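Local atomic coordinates of polyketide synthase PksR (Bacillus subtilis, PDB entry 4U3V), a protein that contributes to intermediate steps in the synthesis of the antibiotic bacillaene, the piece described here being a double-hotdog enoyl-isomerase domain of a trans-acyltransferase polyketide synthase. Residues Q111-E116 / W122-I127; L253-N256 / L261-D264; V265-E270 / T274-S279. One frame throughout, in Å; residues are numbered along the deposited sequence.

Contact 1. Residues Q111-E116 / W122-I127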
ATOM      1  N   GLN A 111      10.904  12.371   3.201  1.00 32.66           N
ATOM      2  CA  GLN A 111      11.782  11.315   3.643  1.00 33.84           C
ATOM      3  C   GLN A 111      11.176  10.557   4.832  1.00 35.83           C
ATOM      4  O   GLN A 111      10.942  11.132   5.883  1.00 37.30           O
ATOM      5  CB  GLN A 111      13.105  11.906   4.090  1.00 46.45           C
ATOM      6  CG  GLN A 111      13.859  12.551   2.954  1.00 57.33           C
ATOM      7  CD  GLN A 111      15.343  12.374   3.115  1.00 68.43           C
ATOM      8  OE1 GLN A 111      16.045  13.315   3.481  1.00 68.86           O
ATOM      9  NE2 GLN A 111      15.818  11.144   2.931  1.00 58.92           N
ATOM     10  N   ILE A 112      10.892   9.283   4.636  1.00 31.18           N
ATOM     11  CA  ILE A 112      10.422   8.445   5.725  1.00 27.48           C
ATOM     12  C   ILE A 112      11.632   7.760   6.318  1.00 29.17           C
ATOM     13  O   ILE A 112      12.251   6.896   5.682  1.00 29.61           O
ATOM     14  CB  ILE A 112       9.440   7.348   5.235  1.00 32.38           C
ATOM     15  CG1 ILE A 112       8.330   7.919   4.340  1.00 38.84           C
ATOM     16  CG2 ILE A 112       8.865   6.610   6.426  1.00 32.87           C
ATOM     17  CD1 ILE A 112       7.638   9.116   4.908  1.00 36.53           C
ATOM     18  N   MET A 113      11.946   8.111   7.566  1.00 25.90           N
ATOM     19  CA  MET A 113      13.155   7.624   8.227  1.00 28.26           C
ATOM     20  C   MET A 113      12.747   6.726   9.371  1.00 23.93           C
ATOM     21  O   MET A 113      11.669   6.883   9.954  1.00 27.20           O
ATOM     22  CB  MET A 113      13.954   8.807   8.823  1.00 31.21           C
ATOM     23  CG  MET A 113      14.081  10.012   7.899  1.00 45.04           C
ATOM     24  SD  MET A 113      15.341   9.647   6.668  1.00 46.25           S
ATOM     25  CE  MET A 113      16.863   9.639   7.631  1.00 37.48           C
ATOM     26  N   TYR A 114      13.624   5.789   9.717  1.00 26.78           N
ATOM     27  CA  TYR A 114      13.422   4.995  10.899  1.00 24.37           C
ATOM     28  C   TYR A 114      14.664   5.006  11.755  1.00 25.09           C
ATOM     29  O   TYR A 114      15.764   5.269  11.264  1.00 28.25           O
ATOM     30  CB  TYR A 114      13.058   3.549  10.537  1.00 29.34           C
ATOM     31  CG  TYR A 114      14.221   2.716  10.021  1.00 27.22           C
ATOM     32  CD1 TYR A 114      14.823   1.763  10.820  1.00 33.31           C
ATOM     33  CD2 TYR A 114      14.689   2.903   8.734  1.00 29.99           C
ATOM     34  CE1 TYR A 114      15.863   0.991  10.330  1.00 33.10           C
ATOM     35  CE2 TYR A 114      15.733   2.150   8.233  1.00 33.14           C
ATOM     36  CZ  TYR A 114      16.307   1.203   9.042  1.00 36.40           C
ATOM     37  OH  TYR A 114      17.320   0.446   8.540  1.00 45.37           O
ATOM     38  N   ARG A 115      14.467   4.765  13.035  1.00 27.87           N
ATOM     39  CA  ARG A 115      15.585   4.874  13.966  1.00 29.64           C
ATOM     40  C   ARG A 115      16.084   3.485  14.241  1.00 35.35           C
ATOM     41  O   ARG A 115      15.397   2.675  14.872  1.00 36.83           O
ATOM     42  CB  ARG A 115      15.171   5.614  15.232  1.00 32.72           C
ATOM     43  CG  ARG A 115      16.322   5.934  16.170  1.00 43.17           C
ATOM     44  CD  ARG A 115      15.825   6.860  17.276  1.00 56.45           C
ATOM     45  NE  ARG A 115      16.390   8.198  17.147  1.00 52.57           N
ATOM     46  CZ  ARG A 115      15.865   9.310  17.661  1.00 45.57           C
ATOM     47  NH1 ARG A 115      14.675   9.300  18.264  1.00 45.95           N
ATOM     48  NH2 ARG A 115      16.487  10.465  17.475  1.00 51.55           N
ATOM     49  N   GLU A 116      17.258   3.203  13.673  1.00 37.94           N
ATOM     50  CA  GLU A 116      17.912   1.894  13.742  1.00 39.26           C
ATOM     51  C   GLU A 116      18.311   1.636  15.177  1.00 42.38           C
ATOM     52  O   GLU A 116      19.126   2.370  15.721  1.00 53.13           O
ATOM     53  CB  GLU A 116      19.161   1.970  12.873  1.00 54.42           C
ATOM     54  CG  GLU A 116      19.811   0.660  12.491  1.00 62.20           C
ATOM     55  CD  GLU A 116      20.993   0.898  11.573  1.00 64.16           C
ATOM     56  OE1 GLU A 116      21.806   1.799  11.878  1.00 69.99           O
ATOM     57  OE2 GLU A 116      21.078   0.234  10.518  1.00 73.21           O
ATOM     58  N   TRP A 122      18.844   7.709  12.708  1.00 31.50           N
ATOM     59  CA  TRP A 122      17.900   7.750  11.581  1.00 30.18           C
ATOM     60  C   TRP A 122      18.503   7.310  10.294  1.00 38.77           C
ATOM     61  O   TRP A 122      19.585   7.760   9.912  1.00 38.16           O
ATOM     62  CB  TRP A 122      17.309   9.142  11.419  1.00 30.82           C
ATOM     63  CG  TRP A 122      16.569   9.620  12.637  1.00 33.01           C
ATOM     64  CD1 TRP A 122      17.001  10.577  13.562  1.00 36.46           C
ATOM     65  CD2 TRP A 122      15.222   9.254  13.058  1.00 29.22           C
ATOM     66  NE1 TRP A 122      16.050  10.796  14.506  1.00 36.91           N
ATOM     67  CE2 TRP A 122      14.963  10.006  14.284  1.00 35.47           C
ATOM     68  CE3 TRP A 122      14.264   8.325  12.618  1.00 25.21           C
ATOM     69  CZ2 TRP A 122      13.782   9.876  14.992  1.00 32.44           C
ATOM     70  CZ3 TRP A 122      13.066   8.226  13.317  1.00 28.09           C
ATOM     71  CH2 TRP A 122      12.839   8.960  14.501  1.00 34.13           C
ATOM     72  N   LYS A 123      17.751   6.473   9.577  1.00 31.75           N
ATOM     73  CA  LYS A 123      18.136   5.916   8.284  1.00 33.16           C
ATOM     74  C   LYS A 123      16.894   5.996   7.387  1.00 33.43           C
ATOM     75  O   LYS A 123      15.790   5.819   7.882  1.00 28.75           O
ATOM     76  CB  LYS A 123      18.484   4.443   8.479  1.00 35.86           C
ATOM     77  CG  LYS A 123      19.811   4.191   9.185  1.00 43.65           C
ATOM     78  CD  LYS A 123      20.380   2.830   8.801  1.00 58.17           C
ATOM     79  CE  LYS A 123      21.304   2.929   7.598  1.00 73.85           C
ATOM     80  NZ  LYS A 123      22.682   3.330   8.002  1.00 82.53           N
ATOM     81  N   PRO A 124      17.070   6.241   6.075  1.00 34.36           N
ATOM     82  CA  PRO A 124      15.904   6.291   5.177  1.00 34.98           C
ATOM     83  C   PRO A 124      15.247   4.918   4.891  1.00 32.66           C
ATOM     84  O   PRO A 124      15.942   3.902   4.643  1.00 32.80           O
ATOM     85  CB  PRO A 124      16.452   6.969   3.905  1.00 36.85           C
ATOM     86  CG  PRO A 124      17.917   6.681   3.940  1.00 40.98           C
ATOM     87  CD  PRO A 124      18.316   6.676   5.400  1.00 33.71           C
ATOM     88  N   ALA A 125      13.933   4.854   5.093  1.00 28.49           N
ATOM     89  CA  ALA A 125      13.149   3.679   4.743  1.00 33.20           C
ATOM     90  C   ALA A 125      12.521   3.874   3.358  1.00 27.07           C
ATOM     91  O   ALA A 125      12.389   2.905   2.585  1.00 29.27           O
ATOM     92  CB  ALA A 125      12.042   3.471   5.779  1.00 33.31           C
ATOM     93  N   ALA A 126      12.065   5.096   3.094  1.00 27.61           N
ATOM     94  CA  ALA A 126      11.378   5.424   1.807  1.00 28.66           C
ATOM     95  C   ALA A 126      11.543   6.879   1.455  1.00 32.24           C
ATOM     96  O   ALA A 126      11.735   7.704   2.329  1.00 33.62           O
ATOM     97  CB  ALA A 126       9.874   5.076   1.894  1.00 26.56           C
ATOM     98  N   ILE A 127      11.412   7.200   0.165  1.00 28.16           N
ATOM     99  CA  ILE A 127      11.495   8.576  -0.285  1.00 27.41           C
ATOM    100  C   ILE A 127      10.433   8.760  -1.337  1.00 29.79           C
ATOM    101  O   ILE A 127      10.069   7.799  -2.027  1.00 33.03           O
ATOM    102  CB  ILE A 127      12.892   8.882  -0.877  1.00 35.34           C
ATOM    103  CG1 ILE A 127      13.199   7.947  -2.050  1.00 39.77           C
ATOM    104  CG2 ILE A 127      13.957   8.739   0.204  1.00 44.18           C
ATOM    105  CD1 ILE A 127      13.757   8.638  -3.284  1.00 55.97           C
TER
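Arg115 reaches Trp122 because its CG stands trans to its own backbone N (chi1 -172°), while the indole swings back over the neighbouring strand with CG trans to its carbonyl carbon (chi1 -59°). A bend farther along the arginine brings the guanidinium over one indole face, tilted 39° from it, with Trp122 CZ2 3.4 Å above the guanidinium plane. Lower down, Arg115 CB makes a CH-pi contact, 4.0 Å from the centroid of the six-membered ring. A long side chain with methylenes and a flat cationic end suits this broad aromatic surface. Two residues before Arg115, Met113 CB reaches Trp122 CE3 at 3.8 Å, and the flexible thioether folds so that Met113 SD lies 3.7 Å from Pro124 CA.

Tyr114 and Lys123 run side by side from a hydrogen-bonded pair, with Tyr114 CE2 3.6 Å from Lys123 CB. The lysine methylenes also pass Glu116, whose OE1 bonds to Ser119 OG. Proline is tolerated at 124, a non-hydrogen-bonded position opposite Met113. Just beyond it comes a classic beta bulge: Ile112 O accepts from Ala125 N at 2.7 Å and from Ala126 N at 3.2 Å. A small alanine suits the corner at 125, and Ala126 already lies in the next run of strand.

On its other edge 111-116 pairs with strand 94-102, where Glu96 forms a salt bridge with Arg115 NH1 and Lys100 a cation-pi contact with Trp122. The face carrying Ile112 and Ala126 packs on Tyr58 of helix 56-69, consistent with the sheet wrapping its central helix in the probable N-terminal hotdog.

Contact 2. Residues L253-N256 / L261-D264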
ATOM      1  N   LEU A 253      -2.362  -4.900 -15.095  1.00 23.26           N
ATOM      2  CA  LEU A 253      -0.946  -4.938 -15.459  1.00 23.55           C
ATOM      3  C   LEU A 253      -0.691  -3.977 -16.626  1.00 27.14           C
ATOM      4  O   LEU A 253      -1.376  -4.025 -17.654  1.00 28.67           O
ATOM      5  CB  LEU A 253      -0.579  -6.354 -15.884  1.00 23.60           C
ATOM      6  CG  LEU A 253       0.863  -6.582 -16.328  1.00 25.65           C
ATOM      7  CD1 LEU A 253       1.878  -6.270 -15.223  1.00 25.29           C
ATOM      8  CD2 LEU A 253       1.023  -8.016 -16.854  1.00 30.03           C
ATOM      9  N   VAL A 254       0.203  -3.037 -16.398  1.00 22.57           N
ATOM     10  CA  VAL A 254       0.563  -2.001 -17.390  1.00 25.04           C
ATOM     11  C   VAL A 254       1.989  -2.092 -17.958  1.00 25.69           C
ATOM     12  O   VAL A 254       2.205  -1.799 -19.146  1.00 27.74           O
ATOM     13  CB  VAL A 254       0.278  -0.581 -16.854  1.00 28.99           C
ATOM     14  CG1 VAL A 254      -1.216  -0.421 -16.559  1.00 27.36           C
ATOM     15  CG2 VAL A 254       1.115  -0.280 -15.624  1.00 28.08           C
ATOM     16  N   LYS A 255       2.952  -2.603 -17.196  1.00 24.60           N
ATOM     17  CA  LYS A 255       4.339  -2.656 -17.698  1.00 24.50           C
ATOM     18  C   LYS A 255       4.986  -3.936 -17.200  1.00 26.37           C
ATOM     19  O   LYS A 255       4.810  -4.352 -16.038  1.00 25.53           O
ATOM     20  CB  LYS A 255       5.165  -1.442 -17.234  1.00 25.64           C
ATOM     21  CG  LYS A 255       4.545  -0.093 -17.646  1.00 29.28           C
ATOM     22  CD  LYS A 255       5.248   1.105 -17.002  1.00 29.96           C
ATOM     23  CE  LYS A 255       4.786   2.400 -17.675  1.00 32.74           C
ATOM     24  NZ  LYS A 255       5.171   3.627 -16.926  1.00 39.01           N
ATOM     25  N   ASN A 256       5.779  -4.545 -18.060  1.00 25.63           N
ATOM     26  CA  ASN A 256       6.547  -5.708 -17.651  1.00 24.73           C
ATOM     27  C   ASN A 256       7.789  -5.506 -18.492  1.00 26.14           C
ATOM     28  O   ASN A 256       7.756  -5.752 -19.710  1.00 29.86           O
ATOM     29  CB  ASN A 256       5.824  -6.984 -18.084  1.00 27.97           C
ATOM     30  CG  ASN A 256       6.621  -8.228 -17.786  1.00 29.73           C
ATOM     31  OD1 ASN A 256       7.568  -8.196 -16.997  1.00 31.05           O
ATOM     32  ND2 ASN A 256       6.388  -9.265 -18.575  1.00 29.92           N
ATOM     33  N   LEU A 261       7.392  -5.422 -12.599  1.00 27.64           N
ATOM     34  CA  LEU A 261       6.007  -5.530 -13.051  1.00 28.60           C
ATOM     35  C   LEU A 261       5.276  -4.362 -12.401  1.00 28.19           C
ATOM     36  O   LEU A 261       5.272  -4.248 -11.179  1.00 29.17           O
ATOM     37  CB  LEU A 261       5.379  -6.836 -12.522  1.00 28.80           C
ATOM     38  CG  LEU A 261       6.003  -8.085 -13.151  1.00 33.60           C
ATOM     39  CD1 LEU A 261       5.759  -9.300 -12.252  1.00 38.25           C
ATOM     40  CD2 LEU A 261       5.331  -8.296 -14.481  1.00 39.68           C
ATOM     41  N   LEU A 262       4.652  -3.513 -13.208  1.00 23.33           N
ATOM     42  CA  LEU A 262       3.962  -2.321 -12.676  1.00 24.35           C
ATOM     43  C   LEU A 262       2.472  -2.427 -13.005  1.00 26.50           C
ATOM     44  O   LEU A 262       2.072  -2.876 -14.103  1.00 24.76           O
ATOM     45  CB  LEU A 262       4.495  -1.025 -13.298  1.00 26.45           C
ATOM     46  CG  LEU A 262       5.756  -0.478 -12.607  1.00 32.14           C
ATOM     47  CD1 LEU A 262       6.968  -1.367 -12.833  1.00 37.27           C
ATOM     48  CD2 LEU A 262       6.046   0.962 -13.023  1.00 33.07           C
ATOM     49  N   PHE A 263       1.659  -1.996 -12.049  1.00 21.06           N
ATOM     50  CA  PHE A 263       0.207  -2.152 -12.101  1.00 21.23           C
ATOM     51  C   PHE A 263      -0.437  -0.809 -11.848  1.00 26.77           C
ATOM     52  O   PHE A 263       0.069   0.001 -11.076  1.00 25.56           O
ATOM     53  CB  PHE A 263      -0.259  -3.144 -10.981  1.00 21.38           C
ATOM     54  CG  PHE A 263       0.246  -4.521 -11.165  1.00 22.74           C
ATOM     55  CD1 PHE A 263      -0.509  -5.444 -11.877  1.00 25.58           C
ATOM     56  CD2 PHE A 263       1.522  -4.867 -10.722  1.00 21.48           C
ATOM     57  CE1 PHE A 263      -0.020  -6.729 -12.092  1.00 26.03           C
ATOM     58  CE2 PHE A 263       2.041  -6.143 -10.993  1.00 23.87           C
ATOM     59  CZ  PHE A 263       1.258  -7.072 -11.651  1.00 24.55           C
ATOM     60  N   ASP A 264      -1.585  -0.579 -12.467  1.00 25.24           N
ATOM     61  CA  ASP A 264      -2.490   0.473 -12.004  1.00 26.52           C
ATOM     62  C   ASP A 264      -3.575  -0.096 -11.100  1.00 25.02           C
ATOM     63  O   ASP A 264      -4.051  -1.217 -11.293  1.00 26.02           O
ATOM     64  CB  ASP A 264      -3.104   1.252 -13.197  1.00 28.73           C
ATOM     65  CG  ASP A 264      -2.103   2.185 -13.869  1.00 38.35           C
ATOM     66  OD1 ASP A 264      -0.931   2.296 -13.412  1.00 33.37           O
ATOM     67  OD2 ASP A 264      -2.476   2.800 -14.908  1.00 40.14           O
TER
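Residues 253-256 and 261-264 run antiparallel, at 161°, and a classic beta bulge sets Val254 and Lys255 together against Leu262. The carbonyl of Leu262 is gripped twice: Val254 N reaches its O at 3.0 Å, within the carbonyl plane, and Lys255 N reaches the same O at 3.2 Å from a tilted direction. In return, Leu262 N bonds to Lys255 O, also at 3.0 Å.

The bulge lets the side chains of both Leu253 and Asn256 stay on the face that carries Leu261 and Phe263. Leu253, its CG trans to the backbone N (chi1 179°), lowers one methyl onto the phenyl ring. Its CD1 sits 4.0 Å from the centroid of the Phe263 ring and 26° off the normal, a CH-pi contact over the face but displaced toward the rim. The same methyl touches Leu261 CD2 at 4.1 Å, so a branched aliphatic chain suits a place that must serve two neighbours. Asn256 lies alongside Leu261 and points the same way, with Asn256 OD1 3.4 Å from Leu261 CD2.

On the other face Lys255 and Leu262 meet through their CB atoms, 4.0 Å apart, and the lysine then extends away. Val254, the first of the two bulge residues, crosses Asp264 at about a right angle, its CG1 3.8 Å from Asp264 CG. Asp264 OD1 accepts a hydrogen bond from Gly280 N of the adjoining strand.

Leu261 and Phe263 also pack on Leu219 and Ile215 of helix 205-219. Across this hairpin, then, hydrogen bonding belongs to the backbone while the side chains contribute apolar packing: Leu253, Leu261 and Phe263 make the helix-side face largely apolar, with exposed Asn256 at its margin, while on the other Leu262 packs against lysine methylenes that carry an amine, which favours water, away.

Contact 3. Residues V265-E270 / T274-S279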
ATOM      1  N   VAL A 265      -3.978   0.681 -10.089  1.00 27.18           N
ATOM      2  CA  VAL A 265      -4.938   0.175  -9.123  1.00 25.02           C
ATOM      3  C   VAL A 265      -5.985   1.246  -8.884  1.00 30.39           C
ATOM      4  O   VAL A 265      -5.643   2.352  -8.451  1.00 30.71           O
ATOM      5  CB  VAL A 265      -4.283  -0.111  -7.749  1.00 27.22           C
ATOM      6  CG1 VAL A 265      -5.339  -0.656  -6.795  1.00 27.65           C
ATOM      7  CG2 VAL A 265      -3.135  -1.100  -7.891  1.00 26.28           C
ATOM      8  N   ASP A 266      -7.242   0.922  -9.182  1.00 29.05           N
ATOM      9  CA  ASP A 266      -8.373   1.817  -8.802  1.00 28.69           C
ATOM     10  C   ASP A 266      -9.168   1.223  -7.651  1.00 24.75           C
ATOM     11  O   ASP A 266      -9.616   0.077  -7.667  1.00 30.85           O
ATOM     12  CB  ASP A 266      -9.316   2.056  -9.993  1.00 31.47           C
ATOM     13  CG  ASP A 266      -8.722   2.966 -11.068  1.00 41.01           C
ATOM     14  OD1 ASP A 266      -7.971   3.907 -10.749  1.00 47.28           O
ATOM     15  OD2 ASP A 266      -9.085   2.788 -12.252  1.00 51.21           O
ATOM     16  N   VAL A 267      -9.372   2.042  -6.616  1.00 29.41           N
ATOM     17  CA  VAL A 267     -10.186   1.619  -5.498  1.00 27.65           C
ATOM     18  C   VAL A 267     -11.586   2.218  -5.711  1.00 26.90           C
ATOM     19  O   VAL A 267     -11.671   3.401  -6.003  1.00 30.13           O
ATOM     20  CB  VAL A 267      -9.657   2.224  -4.179  1.00 30.53           C
ATOM     21  CG1 VAL A 267     -10.478   1.665  -3.051  1.00 28.89           C
ATOM     22  CG2 VAL A 267      -8.167   1.854  -3.998  1.00 30.29           C
ATOM     23  N   ILE A 268     -12.603   1.373  -5.617  1.00 31.31           N
ATOM     24  CA  ILE A 268     -13.984   1.754  -5.991  1.00 39.31           C
ATOM     25  C   ILE A 268     -14.925   1.495  -4.816  1.00 33.53           C
ATOM     26  O   ILE A 268     -14.797   0.493  -4.115  1.00 34.94           O
ATOM     27  CB  ILE A 268     -14.430   0.947  -7.227  1.00 41.28           C
ATOM     28  CG1 ILE A 268     -13.349   1.017  -8.304  1.00 37.30           C
ATOM     29  CG2 ILE A 268     -15.807   1.394  -7.734  1.00 38.93           C
ATOM     30  CD1 ILE A 268     -13.163  -0.288  -9.065  1.00 41.10           C
ATOM     31  N   ASN A 269     -15.857   2.417  -4.563  1.00 37.78           N
ATOM     32  CA  ASN A 269     -16.814   2.210  -3.483  1.00 38.82           C
ATOM     33  C   ASN A 269     -18.006   1.369  -3.927  1.00 52.13           C
ATOM     34  O   ASN A 269     -18.025   0.852  -5.053  1.00 47.90           O
ATOM     35  CB  ASN A 269     -17.266   3.551  -2.889  1.00 41.67           C
ATOM     36  CG  ASN A 269     -17.962   4.432  -3.909  1.00 44.37           C
ATOM     37  OD1 ASN A 269     -18.413   3.957  -4.958  1.00 45.56           O
ATOM     38  ND2 ASN A 269     -18.045   5.724  -3.615  1.00 44.20           N
ATOM     39  N   GLU A 270     -18.964   1.171  -3.026  1.00 52.82           N
ATOM     40  CA  GLU A 270     -20.096   0.306  -3.336  1.00 56.48           C
ATOM     41  C   GLU A 270     -21.167   1.056  -4.121  1.00 63.75           C
ATOM     42  O   GLU A 270     -22.270   0.549  -4.342  1.00 72.80           O
ATOM     43  CB  GLU A 270     -20.643  -0.361  -2.078  1.00 56.13           C
ATOM     44  CG  GLU A 270     -19.778  -1.527  -1.607  1.00 67.78           C
ATOM     45  CD  GLU A 270     -20.535  -2.546  -0.777  1.00 71.11           C
ATOM     46  OE1 GLU A 270     -20.946  -2.208   0.355  1.00 69.43           O
ATOM     47  OE2 GLU A 270     -20.678  -3.704  -1.229  1.00 75.54           O
ATOM     48  N   THR A 274     -14.754   5.692  -8.170  1.00 37.15           N
ATOM     49  CA  THR A 274     -13.414   5.550  -7.586  1.00 39.46           C
ATOM     50  C   THR A 274     -13.073   6.557  -6.500  1.00 42.33           C
ATOM     51  O   THR A 274     -13.484   7.727  -6.555  1.00 41.91           O
ATOM     52  CB  THR A 274     -12.282   5.707  -8.605  1.00 35.86           C
ATOM     53  OG1 THR A 274     -12.229   7.047  -9.104  1.00 41.68           O
ATOM     54  CG2 THR A 274     -12.400   4.673  -9.735  1.00 36.22           C
ATOM     55  N   VAL A 275     -12.382   6.078  -5.466  1.00 33.89           N
ATOM     56  CA  VAL A 275     -12.117   6.902  -4.278  1.00 30.86           C
ATOM     57  C   VAL A 275     -10.627   7.017  -3.937  1.00 37.43           C
ATOM     58  O   VAL A 275     -10.237   7.838  -3.098  1.00 34.52           O
ATOM     59  CB  VAL A 275     -12.886   6.282  -3.086  1.00 31.84           C
ATOM     60  CG1 VAL A 275     -14.412   6.368  -3.294  1.00 37.54           C
ATOM     61  CG2 VAL A 275     -12.500   4.836  -2.871  1.00 34.49           C
ATOM     62  N   LEU A 276      -9.788   6.322  -4.711  1.00 31.76           N
ATOM     63  CA  LEU A 276      -8.348   6.386  -4.510  1.00 28.69           C
ATOM     64  C   LEU A 276      -7.716   5.699  -5.731  1.00 25.66           C
ATOM     65  O   LEU A 276      -8.291   4.711  -6.213  1.00 28.40           O
ATOM     66  CB  LEU A 276      -8.015   5.590  -3.239  1.00 31.56           C
ATOM     67  CG  LEU A 276      -6.562   5.256  -2.910  1.00 32.29           C
ATOM     68  CD1 LEU A 276      -5.763   6.524  -2.709  1.00 29.26           C
ATOM     69  CD2 LEU A 276      -6.506   4.403  -1.626  1.00 32.58           C
ATOM     70  N   HIS A 277      -6.679   6.314  -6.287  1.00 24.68           N
ATOM     71  CA  HIS A 277      -5.976   5.805  -7.486  1.00 29.26           C
ATOM     72  C   HIS A 277      -4.531   5.579  -7.152  1.00 28.30           C
ATOM     73  O   HIS A 277      -3.845   6.476  -6.641  1.00 29.20           O
ATOM     74  CB  HIS A 277      -6.032   6.768  -8.685  1.00 29.06           C
ATOM     75  CG  HIS A 277      -7.428   7.259  -9.046  1.00 33.52           C
ATOM     76  ND1 HIS A 277      -7.656   8.525  -9.491  1.00 36.47           N
ATOM     77  CD2 HIS A 277      -8.678   6.627  -9.004  1.00 43.15           C
ATOM     78  CE1 HIS A 277      -8.986   8.704  -9.659  1.00 33.99           C
ATOM     79  NE2 HIS A 277      -9.603   7.533  -9.423  1.00 39.65           N
ATOM     80  N   TYR A 278      -4.016   4.410  -7.530  1.00 27.34           N
ATOM     81  CA  TYR A 278      -2.560   4.209  -7.595  1.00 27.33           C
ATOM     82  C   TYR A 278      -2.151   3.980  -9.041  1.00 29.09           C
ATOM     83  O   TYR A 278      -2.836   3.272  -9.760  1.00 31.37           O
ATOM     84  CB  TYR A 278      -2.149   2.920  -6.864  1.00 26.30           C
ATOM     85  CG  TYR A 278      -2.583   2.813  -5.415  1.00 25.17           C
ATOM     86  CD1 TYR A 278      -1.653   2.986  -4.377  1.00 27.40           C
ATOM     87  CD2 TYR A 278      -3.863   2.425  -5.084  1.00 27.06           C
ATOM     88  CE1 TYR A 278      -2.014   2.794  -3.058  1.00 28.78           C
ATOM     89  CE2 TYR A 278      -4.231   2.198  -3.759  1.00 29.49           C
ATOM     90  CZ  TYR A 278      -3.315   2.415  -2.745  1.00 30.58           C
ATOM     91  OH  TYR A 278      -3.674   2.169  -1.429  1.00 29.03           O
ATOM     92  N   SER A 279      -0.991   4.468  -9.417  1.00 29.72           N
ATOM     93  CA  SER A 279      -0.473   4.213 -10.749  1.00 34.27           C
ATOM     94  C   SER A 279       1.002   3.811 -10.662  1.00 28.67           C
ATOM     95  O   SER A 279       1.764   4.309  -9.809  1.00 27.44           O
ATOM     96  CB  SER A 279      -0.745   5.437 -11.659  1.00 36.61           C
ATOM     97  OG  SER A 279       0.442   6.140 -11.934  1.00 56.31           O
TER
HETATM   98  O   HOH W   1      -5.029   4.518 -11.417  1.00 39.88           O
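With CG trans to its carbonyl carbon (chi1 -56°), Tyr278 lies beside Val265, both side chains pointing the same way from a hydrogen-bonded pair. Its CB meets Val265 CB at 3.8 Å, CG lies 4.1 Å from that atom, and beyond it Tyr278 CD2 closes to 3.7 Å. Val267 CG2 meets the ring's edge near its plane, 4.0 Å from Tyr278 CE2. At the tip OH bonds to Thr208 OG1, so a phenol suits this buried place: ring against valines, hydroxyl against a polar partner. Val267 spreads its other methyl to Val275, with CG1 3.8 Å from Val275 CG2.

The opposite face is mixed: Ile268 packs on the Thr274 methyl among polar groups. Thr274 OG1 and His277 NE2 are hydrogen-bonded at 2.7 Å, and His277 ND1 bonds to Gln237, together fixing the imidazole's rotation. Asp266 forms a salt bridge with Lys138, and a water donates to both Asp266 OD1, at 3.1 Å, and Tyr278 O. The register slips by one after Val267, a beta bulge.

Strand 247-257 flanks 265-268 on its other edge, and strand 230-239 flanks 274-279. Met207 of helix 205-219 packs against Val267, Leu276 and Tyr278, joining this hairpin to the helix of the probable C-terminal hotdog.

Overall arrangement
From the N terminus, contact 1 comes first, closing the short turn between strands 108-116 and 121-132. Much later, contact 2 closes the turn joining 247-257 to 260-268, and contact 3 the next one, joining 260-268 to 274-283. The three follow in series; none nests within or crosses another. Contacts 2 and 3 share strand 260-268, making an antiparallel meander, and meet where Asp264 OD1 comes 3.3 Å from Ser279 CA. Contact 1 stands apart, its centre about 28 Å from that of contact 3, on the opposite side of the chain's centre. Each hairpin carries a one-residue register shift; contact 1 belongs to the probable N-terminal hotdog, and contacts 2 and 3 to the probable C-terminal one.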